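Local coordinates for protein acetone carboxylase alpha subunit (Xanthobacter autotrophicus Py2, PDB 5M45) that forms the alpha subunit of a multi-subunit bacterial carboxylase, belongs to the hydantoinase B/oxoprolinase family and binds a manganese ion, at residues E457-A467 / N620-F628; I504-R515 / G646-Y657. All coordinates share one frame; numbering follows the deposited sequence.

Interaction 1 of 2, residues E457-A467 / N620-F628; sequences ECAANGTGATA and NYMRGGPGF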
loop_
_atom_site.group_PDB
_atom_site.type_symbol
_atom_site.label_atom_id
_atom_site.label_comp_id
_atom_site.label_asym_id
_atom_site.label_seq_id
_atom_site.Cartn_x
_atom_site.Cartn_y
_atom_site.Cartn_z
ATOM N N GLU A 457 3.237 19.175 -18.990
ATOM C CA GLU A 457 3.128 19.839 -20.295
ATOM C C GLU A 457 1.700 19.657 -20.848
ATOM O O GLU A 457 1.238 20.561 -21.518
ATOM C CB GLU A 457 4.192 19.337 -21.311
ATOM C CG GLU A 457 5.565 19.960 -21.066
ATOM C CD GLU A 457 6.599 19.695 -22.151
ATOM O OE1 GLU A 457 6.589 18.633 -22.825
ATOM O OE2 GLU A 457 7.458 20.606 -22.322
ATOM N N CYS A 458 0.999 18.551 -20.519
ATOM C CA CYS A 458 -0.365 18.335 -21.003
ATOM C C CYS A 458 -1.454 18.980 -20.107
ATOM O O CYS A 458 -2.645 18.593 -20.170
ATOM C CB CYS A 458 -0.665 16.855 -21.293
ATOM S SG CYS A 458 -0.284 15.744 -19.901
ATOM N N ALA A 459 -1.046 19.976 -19.313
ATOM C CA ALA A 459 -1.917 21.041 -18.873
ATOM C C ALA A 459 -2.238 22.047 -19.968
ATOM O O ALA A 459 -3.151 22.878 -19.773
ATOM C CB ALA A 459 -1.315 21.781 -17.642
ATOM N N ALA A 460 -1.500 21.999 -21.094
ATOM C CA ALA A 460 -1.543 23.025 -22.145
ATOM C C ALA A 460 -1.825 22.383 -23.503
ATOM O O ALA A 460 -0.945 22.270 -24.353
ATOM C CB ALA A 460 -0.225 23.787 -22.154
ATOM N N ASN A 461 -3.055 21.890 -23.671
ATOM C CA ASN A 461 -3.516 21.274 -24.912
ATOM C C ASN A 461 -4.358 22.274 -25.718
ATOM O O ASN A 461 -4.773 23.310 -25.199
ATOM C CB ASN A 461 -4.394 20.061 -24.613
ATOM C CG ASN A 461 -3.794 19.130 -23.594
ATOM O OD1 ASN A 461 -2.826 18.380 -23.884
ATOM N ND2 ASN A 461 -4.348 19.177 -22.349
ATOM N N GLY A 462 -4.681 21.923 -26.958
ATOM C CA GLY A 462 -5.576 22.746 -27.767
ATOM C C GLY A 462 -6.999 22.777 -27.214
ATOM O O GLY A 462 -7.435 21.828 -26.540
ATOM N N THR A 463 -7.711 23.869 -27.472
ATOM C CA THR A 463 -9.136 23.992 -27.096
ATOM C C THR A 463 -10.043 23.906 -28.334
ATOM O O THR A 463 -9.612 24.143 -29.475
ATOM C CB THR A 463 -9.450 25.272 -26.294
ATOM O OG1 THR A 463 -9.378 26.423 -27.153
ATOM C CG2 THR A 463 -8.513 25.449 -25.146
ATOM N N GLY A 464 -11.302 23.523 -28.098
ATOM C CA GLY A 464 -12.288 23.455 -29.161
ATOM C C GLY A 464 -12.551 24.800 -29.846
ATOM O O GLY A 464 -12.575 25.843 -29.196
ATOM N N ALA A 465 -12.745 24.766 -31.165
ATOM C CA ALA A 465 -13.185 25.944 -31.931
ATOM C C ALA A 465 -14.576 26.423 -31.509
ATOM O O ALA A 465 -15.402 25.632 -31.004
ATOM C CB ALA A 465 -13.190 25.639 -33.416
ATOM N N THR A 466 -14.840 27.710 -31.729
ATOM C CA THR A 466 -16.169 28.277 -31.457
ATOM C C THR A 466 -16.928 28.541 -32.770
ATOM O O THR A 466 -16.406 28.281 -33.869
ATOM C CB THR A 466 -16.089 29.546 -30.539
ATOM O OG1 THR A 466 -15.875 30.751 -31.316
ATOM C CG2 THR A 466 -14.975 29.378 -29.476
ATOM N N ALA A 467 -18.162 29.047 -32.659
ATOM C CA ALA A 467 -18.945 29.410 -33.827
ATOM C C ALA A 467 -18.502 30.752 -34.463
ATOM O O ALA A 467 -18.991 31.117 -35.519
ATOM C CB ALA A 467 -20.413 29.454 -33.497
ATOM N N ASN A 620 7.496 13.858 -26.445
ATOM C CA ASN A 620 6.266 14.220 -25.715
ATOM C C ASN A 620 5.317 15.031 -26.607
ATOM O O ASN A 620 5.634 16.163 -27.003
ATOM C CB ASN A 620 6.596 15.038 -24.441
ATOM C CG ASN A 620 5.543 14.875 -23.345
ATOM O OD1 ASN A 620 4.900 13.852 -23.259
ATOM N ND2 ASN A 620 5.372 15.900 -22.505
ATOM N N TYR A 621 4.166 14.457 -26.946
ATOM C CA TYR A 621 3.203 15.054 -27.905
ATOM C C TYR A 621 1.892 15.357 -27.164
ATOM O O TYR A 621 1.205 14.433 -26.675
ATOM C CB TYR A 621 3.022 14.075 -29.117
ATOM C CG TYR A 621 1.754 14.188 -29.992
ATOM C CD1 TYR A 621 1.033 15.384 -30.141
ATOM C CD2 TYR A 621 1.311 13.072 -30.722
ATOM C CE1 TYR A 621 -0.125 15.450 -30.939
ATOM C CE2 TYR A 621 0.161 13.140 -31.538
ATOM C CZ TYR A 621 -0.555 14.321 -31.619
ATOM O OH TYR A 621 -1.695 14.356 -32.394
ATOM N N MET A 622 1.548 16.645 -27.097
ATOM C CA MET A 622 0.285 17.111 -26.489
ATOM C C MET A 622 -0.805 17.318 -27.546
ATOM O O MET A 622 -0.552 17.911 -28.604
ATOM C CB MET A 622 0.500 18.427 -25.712
ATOM C CG MET A 622 1.002 18.243 -24.285
ATOM S SD MET A 622 2.495 17.244 -24.014
ATOM C CE MET A 622 3.712 18.236 -24.870
ATOM N N ARG A 623 -2.015 16.861 -27.249
ATOM C CA ARG A 623 -3.089 16.846 -28.268
ATOM C C ARG A 623 -3.757 18.200 -28.551
ATOM O O ARG A 623 -3.784 19.106 -27.706
ATOM C CB ARG A 623 -4.208 15.867 -27.863
ATOM C CG ARG A 623 -3.804 14.472 -27.364
ATOM C CD ARG A 623 -2.941 13.685 -28.341
ATOM N NE ARG A 623 -2.755 12.299 -27.851
ATOM C CZ ARG A 623 -1.606 11.720 -27.500
ATOM N NH1 ARG A 623 -0.429 12.331 -27.578
ATOM N NH2 ARG A 623 -1.633 10.458 -27.087
ATOM N N GLY A 624 -4.314 18.294 -29.747
ATOM C CA GLY A 624 -5.148 19.406 -30.158
ATOM C C GLY A 624 -6.611 19.215 -29.772
ATOM O O GLY A 624 -7.012 18.179 -29.211
ATOM N N GLY A 625 -7.390 20.258 -30.052
ATOM C CA GLY A 625 -8.843 20.287 -29.838
ATOM C C GLY A 625 -9.649 20.227 -31.154
ATOM O O GLY A 625 -9.082 20.446 -32.219
ATOM N N PRO A 626 -10.959 19.927 -31.059
ATOM C CA PRO A 626 -11.845 19.751 -32.218
ATOM C C PRO A 626 -12.259 21.027 -32.978
ATOM O O PRO A 626 -12.292 22.133 -32.421
ATOM C CB PRO A 626 -13.072 19.078 -31.605
ATOM C CG PRO A 626 -13.130 19.622 -30.192
ATOM C CD PRO A 626 -11.669 19.708 -29.779
ATOM N N GLY A 627 -12.585 20.846 -34.256
ATOM C CA GLY A 627 -12.961 21.956 -35.147
ATOM C C GLY A 627 -14.481 22.249 -35.169
ATOM O O GLY A 627 -15.290 21.467 -34.603
ATOM N N PHE A 628 -14.838 23.376 -35.819
ATOM C CA PHE A 628 -16.201 23.840 -36.015
ATOM C C PHE A 628 -16.510 24.213 -37.473
ATOM O O PHE A 628 -15.788 25.011 -38.089
ATOM C CB PHE A 628 -16.487 25.101 -35.160
ATOM C CG PHE A 628 -17.912 25.593 -35.293
ATOM C CD1 PHE A 628 -18.278 26.449 -36.321
ATOM C CD2 PHE A 628 -18.881 25.148 -34.428
ATOM C CE1 PHE A 628 -19.614 26.845 -36.490
ATOM C CE2 PHE A 628 -20.227 25.567 -34.581
ATOM C CZ PHE A 628 -20.575 26.403 -35.599
#

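Interaction 2 of 2, residues I504-R515 / G646-Y657; sequences IKASSGGSGKYR and GYVLERFAGEVY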
loop_
_atom_site.group_PDB
_atom_site.type_symbol
_atom_site.label_atom_id
_atom_site.label_comp_id
_atom_site.label_asym_id
_atom_site.label_seq_id
_atom_site.Cartn_x
_atom_site.Cartn_y
_atom_site.Cartn_z
ATOM N N ILE A 504 5.186 24.135 -31.800
ATOM C CA ILE A 504 3.754 24.006 -32.060
ATOM C C ILE A 504 3.521 22.771 -32.974
ATOM O O ILE A 504 4.307 22.515 -33.900
ATOM C CB ILE A 504 3.203 25.290 -32.731
ATOM C CG1 ILE A 504 3.281 26.476 -31.766
ATOM C CG2 ILE A 504 1.770 25.067 -33.226
ATOM C CD1 ILE A 504 2.960 27.811 -32.407
ATOM N N LYS A 505 2.471 21.984 -32.687
ATOM C CA LYS A 505 2.264 20.653 -33.355
ATOM C C LYS A 505 1.403 20.812 -34.621
ATOM O O LYS A 505 0.179 20.919 -34.533
ATOM C CB LYS A 505 1.638 19.620 -32.383
ATOM C CG LYS A 505 1.554 18.189 -32.937
ATOM C CD LYS A 505 2.928 17.563 -33.135
ATOM C CE LYS A 505 2.832 16.137 -33.610
ATOM N NZ LYS A 505 4.051 15.780 -34.378
ATOM N N ALA A 506 2.055 20.839 -35.778
ATOM C CA ALA A 506 1.374 21.057 -37.053
ATOM C C ALA A 506 0.338 19.974 -37.351
ATOM O O ALA A 506 0.567 18.795 -37.125
ATOM C CB ALA A 506 2.393 21.141 -38.184
ATOM N N SER A 507 -0.822 20.424 -37.820
ATOM C CA SER A 507 -1.951 19.575 -38.249
ATOM C C SER A 507 -2.571 18.759 -37.126
ATOM O O SER A 507 -3.287 17.769 -37.404
ATOM C CB SER A 507 -1.608 18.749 -39.517
ATOM O OG SER A 507 -1.533 19.575 -40.687
ATOM N N SER A 508 -2.381 19.187 -35.857
ATOM C CA SER A 508 -3.026 18.527 -34.720
ATOM C C SER A 508 -4.457 19.071 -34.444
ATOM O O SER A 508 -5.348 18.316 -34.054
ATOM C CB SER A 508 -2.154 18.574 -33.460
ATOM O OG SER A 508 -1.849 19.898 -33.077
ATOM N N GLY A 509 -4.672 20.374 -34.622
ATOM C CA GLY A 509 -5.991 20.968 -34.392
ATOM C C GLY A 509 -7.008 20.464 -35.409
ATOM O O GLY A 509 -6.675 20.255 -36.613
ATOM N N GLY A 510 -8.233 20.209 -34.932
ATOM C CA GLY A 510 -9.298 19.665 -35.761
ATOM C C GLY A 510 -9.723 20.635 -36.857
ATOM O O GLY A 510 -9.993 21.812 -36.591
ATOM N N SER A 511 -9.765 20.133 -38.089
ATOM C CA SER A 511 -10.127 20.960 -39.248
ATOM C C SER A 511 -11.581 21.452 -39.203
ATOM O O SER A 511 -12.489 20.740 -38.708
ATOM C CB SER A 511 -9.892 20.191 -40.556
ATOM O OG SER A 511 -8.542 19.747 -40.604
ATOM N N GLY A 512 -11.774 22.662 -39.708
ATOM C CA GLY A 512 -13.113 23.244 -39.762
ATOM C C GLY A 512 -13.137 24.628 -40.382
ATOM O O GLY A 512 -12.062 25.195 -40.705
ATOM N N LYS A 513 -14.338 25.162 -40.557
ATOM C CA LYS A 513 -14.486 26.594 -40.832
ATOM C C LYS A 513 -13.649 27.445 -39.835
ATOM O O LYS A 513 -12.915 28.377 -40.231
ATOM C CB LYS A 513 -15.946 27.017 -40.755
ATOM C CG LYS A 513 -16.136 28.390 -41.358
ATOM C CD LYS A 513 -16.990 29.274 -40.478
ATOM C CE LYS A 513 -18.402 29.197 -40.851
ATOM N NZ LYS A 513 -19.023 30.546 -40.574
ATOM N N TYR A 514 -13.787 27.097 -38.563
ATOM C CA TYR A 514 -12.873 27.521 -37.495
ATOM C C TYR A 514 -12.137 26.249 -37.015
ATOM O O TYR A 514 -12.740 25.185 -36.770
ATOM C CB TYR A 514 -13.608 28.287 -36.358
ATOM C CG TYR A 514 -14.275 29.535 -36.885
ATOM C CD1 TYR A 514 -13.506 30.619 -37.365
ATOM C CD2 TYR A 514 -15.673 29.634 -36.978
ATOM C CE1 TYR A 514 -14.117 31.743 -37.910
ATOM C CE2 TYR A 514 -16.285 30.772 -37.500
ATOM C CZ TYR A 514 -15.517 31.807 -37.975
ATOM O OH TYR A 514 -16.127 32.942 -38.520
ATOM N N ARG A 515 -10.817 26.368 -36.941
ATOM C CA ARG A 515 -9.915 25.258 -36.636
ATOM C C ARG A 515 -9.786 25.133 -35.123
ATOM O O ARG A 515 -9.695 26.156 -34.415
ATOM C CB ARG A 515 -8.529 25.536 -37.278
ATOM C CG ARG A 515 -7.484 24.466 -37.007
ATOM C CD ARG A 515 -6.059 24.806 -37.503
ATOM N NE ARG A 515 -5.574 26.166 -37.329
ATOM C CZ ARG A 515 -5.276 26.772 -36.173
ATOM N NH1 ARG A 515 -5.411 26.182 -34.979
ATOM N NH2 ARG A 515 -4.816 28.003 -36.207
ATOM N N GLY A 646 2.968 27.521 -39.017
ATOM C CA GLY A 646 3.241 26.157 -38.516
ATOM C C GLY A 646 2.060 25.410 -37.874
ATOM O O GLY A 646 2.258 24.400 -37.197
ATOM N N TYR A 647 0.842 25.899 -38.100
ATOM C CA TYR A 647 -0.379 25.275 -37.579
ATOM C C TYR A 647 -0.957 24.144 -38.441
ATOM O O TYR A 647 -1.649 23.250 -37.918
ATOM C CB TYR A 647 -1.472 26.332 -37.288
ATOM C CG TYR A 647 -1.067 27.381 -36.250
ATOM C CD1 TYR A 647 -1.264 27.161 -34.894
ATOM C CD2 TYR A 647 -0.509 28.604 -36.634
ATOM C CE1 TYR A 647 -0.896 28.107 -33.937
ATOM C CE2 TYR A 647 -0.131 29.564 -35.700
ATOM C CZ TYR A 647 -0.338 29.323 -34.356
ATOM O OH TYR A 647 0.031 30.248 -33.398
ATOM N N VAL A 648 -0.713 24.205 -39.748
ATOM C CA VAL A 648 -1.229 23.264 -40.727
ATOM C C VAL A 648 -0.147 22.964 -41.761
ATOM O O VAL A 648 0.467 23.892 -42.291
ATOM C CB VAL A 648 -2.449 23.874 -41.477
ATOM C CG1 VAL A 648 -2.883 22.990 -42.666
ATOM C CG2 VAL A 648 -3.615 24.108 -40.528
ATOM N N LEU A 649 0.045 21.689 -42.083
ATOM C CA LEU A 649 0.969 21.273 -43.147
ATOM C C LEU A 649 0.427 21.631 -44.539
ATOM O O LEU A 649 -0.765 21.396 -44.834
ATOM C CB LEU A 649 1.260 19.761 -43.065
ATOM C CG LEU A 649 1.950 19.223 -41.819
ATOM C CD1 LEU A 649 1.958 17.686 -41.796
ATOM C CD2 LEU A 649 3.367 19.747 -41.728
ATOM N N GLU A 650 1.311 22.154 -45.385
ATOM C CA GLU A 650 0.941 22.657 -46.715
ATOM C C GLU A 650 0.081 21.675 -47.539
ATOM O O GLU A 650 -0.881 22.085 -48.196
ATOM C CB GLU A 650 2.208 23.039 -47.503
ATOM C CG GLU A 650 1.942 23.777 -48.835
ATOM C CD GLU A 650 1.661 22.867 -50.015
ATOM O OE1 GLU A 650 2.046 21.686 -49.962
ATOM O OE2 GLU A 650 1.046 23.317 -51.021
ATOM N N ARG A 651 0.419 20.383 -47.480
ATOM C CA ARG A 651 -0.251 19.373 -48.290
ATOM C C ARG A 651 -1.714 19.140 -47.965
ATOM O O ARG A 651 -2.434 18.614 -48.793
ATOM C CB ARG A 651 0.543 18.059 -48.279
ATOM C CG ARG A 651 0.570 17.324 -46.928
ATOM C CD ARG A 651 1.921 16.569 -46.791
ATOM N NE ARG A 651 2.087 15.691 -45.600
ATOM C CZ ARG A 651 1.337 14.618 -45.367
ATOM N NH1 ARG A 651 1.524 13.815 -44.320
ATOM N NH2 ARG A 651 0.324 14.322 -46.182
ATOM N N PHE A 652 -2.211 19.586 -46.812
ATOM C CA PHE A 652 -3.631 19.465 -46.528
ATOM C C PHE A 652 -4.470 20.663 -46.972
ATOM O O PHE A 652 -5.708 20.605 -46.928
ATOM C CB PHE A 652 -3.822 19.165 -45.024
ATOM C CG PHE A 652 -3.269 17.841 -44.636
ATOM C CD1 PHE A 652 -3.933 16.665 -45.013
ATOM C CD2 PHE A 652 -2.060 17.746 -43.971
ATOM C CE1 PHE A 652 -3.423 15.407 -44.696
ATOM C CE2 PHE A 652 -1.526 16.488 -43.661
ATOM C CZ PHE A 652 -2.225 15.318 -43.998
ATOM N N ALA A 653 -3.851 21.767 -47.382
ATOM C CA ALA A 653 -4.632 22.964 -47.779
ATOM C C ALA A 653 -5.621 22.672 -48.895
ATOM O O ALA A 653 -6.798 23.073 -48.817
ATOM C CB ALA A 653 -3.720 24.099 -48.182
ATOM N N GLY A 654 -5.138 21.975 -49.922
ATOM C CA GLY A 654 -5.949 21.581 -51.070
ATOM C C GLY A 654 -6.991 20.552 -50.714
ATOM O O GLY A 654 -8.163 20.766 -50.957
ATOM N N GLU A 655 -6.585 19.438 -50.114
ATOM C CA GLU A 655 -7.502 18.311 -49.903
ATOM C C GLU A 655 -8.584 18.595 -48.846
ATOM O O GLU A 655 -9.750 18.273 -49.047
ATOM C CB GLU A 655 -6.715 17.063 -49.505
ATOM C CG GLU A 655 -7.580 15.789 -49.379
ATOM C CD GLU A 655 -7.935 15.114 -50.712
ATOM O OE1 GLU A 655 -7.153 15.269 -51.644
ATOM O OE2 GLU A 655 -9.004 14.436 -50.829
ATOM N N VAL A 656 -8.201 19.228 -47.748
ATOM C CA VAL A 656 -9.117 19.476 -46.622
ATOM C C VAL A 656 -9.954 20.753 -46.808
ATOM O O VAL A 656 -11.176 20.723 -46.646
ATOM C CB VAL A 656 -8.319 19.538 -45.302
ATOM C CG1 VAL A 656 -9.195 19.968 -44.129
ATOM C CG2 VAL A 656 -7.674 18.178 -45.018
ATOM N N TYR A 657 -9.296 21.869 -47.141
ATOM C CA TYR A 657 -9.956 23.175 -47.178
ATOM C C TYR A 657 -10.284 23.678 -48.592
ATOM O O TYR A 657 -11.006 24.682 -48.733
ATOM C CB TYR A 657 -9.061 24.204 -46.468
ATOM C CG TYR A 657 -8.751 23.910 -45.011
ATOM C CD1 TYR A 657 -9.666 24.260 -44.010
ATOM C CD2 TYR A 657 -7.552 23.353 -44.622
ATOM C CE1 TYR A 657 -9.395 24.023 -42.682
ATOM C CE2 TYR A 657 -7.270 23.124 -43.292
ATOM C CZ TYR A 657 -8.195 23.446 -42.312
ATOM O OH TYR A 657 -7.937 23.200 -40.975
HETATM O O HOH W 1 4.759 23.884 -36.237
HETATM O O HOH W 2 -4.692 21.540 -38.044
HETATM O O HOH W 3 -6.284 21.372 -40.200
#

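Interaction 1 of 2, residues E457-A467 / N620-F628
Carboxylate oxygen OE1 of E457 is gripped by three groups: the amide of N620 across the contact, S522 OG and the guanidinium of R524. N620 ND2 donates to E457 OE1 over 3.0 Å at 166°, with amide and carboxylate 7° from coplanar; the bond enters through the anti lone pair, away from OE2, which R502 and Y499 hold. N620 OD1 in turn accepts from N437 ND2, so the amide is held at both ends. This cluster marks the start of two glycine-rich segments buried in the hydantoinase B/oxoprolinase region, which run in nearly the same direction and whose residues beyond the first few are mostly extended, several of them in the polyproline-II region. Two backbone bonds lie three residues apart: G462 N to R623 O and A465 N to P626 O, both 3.0 Å, the second almost linear. Beside the first, G462 CA is 4.1 Å from G624 CA. M622 packs against E457 and C458. Its chain, bent at chi2 and chi3, lays CG against C458 CA and brings CE to 3.6 Å from E457 OE1. N461 turns its amide back on its own segment, donating from ND2 to C458 O, while its buried OD1 finds no partner. F420 of helix 401-422 backs A467 and F628 at the far end. There T466 C lies over the rim of one face of the F628 ring, and A467 CA makes a CH-pi contact over the same face, 3.8 Å from the F628 centroid and 12° off the normal.

Interaction 2 of 2, residues I504-R515 / G646-Y657
A type II turn, K505 to S508, at the end of strand 497-504 docks A506 and S507 onto the chain that leaves helix 636-645 through a Schellman motif at G646. S507, with the positive phi of the turn's third position, makes both direct hydrogen bonds of the contact. Its backbone N donates to Y647 O over 2.9 Å, approaching from above the carbonyl plane, and its OG receives L649 N at 3.0 Å in an almost straight bond of 176°. With chi1 at -72°, OG stands beside its own backbone N, which lets one residue bind both before and after V648. On one flank of S507, A506 CB rests 3.4 Å from G646 O and also meets L649 CD2. A water bridges I504 O and G646 O, donating to each. The methyls of I504 pass obliquely along the Y647 ring, I504 CG2 near Y647 CD1 and I504 CD1 near Y647 OH. R515 reaches the same tyrosine at its root: the guanidinium and ring planes are 8° apart, but the guanidinium lies by the CB–CG root and not over the ring centre, with R515 NH2 3.8 Å from Y647 CG. R515 NE is salt-bridged to D642 of helix 636-645, which would help to hold the group there. Further along, Y657 presents its ring edge to G512 O, CE1 at 3.5 Å, while the buried G512 N has no partner in the model. A water joins Y657 OH (2.6 Å) to S511 OG, and V656 CG1 packs on S511 CB. The direct polar link between the segments thus rests on the two bonds of S507, whereas waters and apolar or flat surfaces join the rest.

From the N terminus the order is 457-467, 504-515, 620-628, 646-657, so the two contacts cross: interaction 1 closes a loop of 152 residues that contains 504-515, and interaction 2 closes one of 130 that contains 620-628. Segment 620-628, continuing strand 617-621, runs between 457-467 and 504-515. It probably hydrogen-bonds to the latter through G625 O with G510 N and F628 N with Y514 O, where K513 and Y514 form a classic bulge facing F628. Interaction 1 thereby ties the loop after strand 450-454 to the five-stranded sheet, and interaction 2 ties strand 497-504, outermost of that sheet within this chain, to helices 636-645 and 652-657.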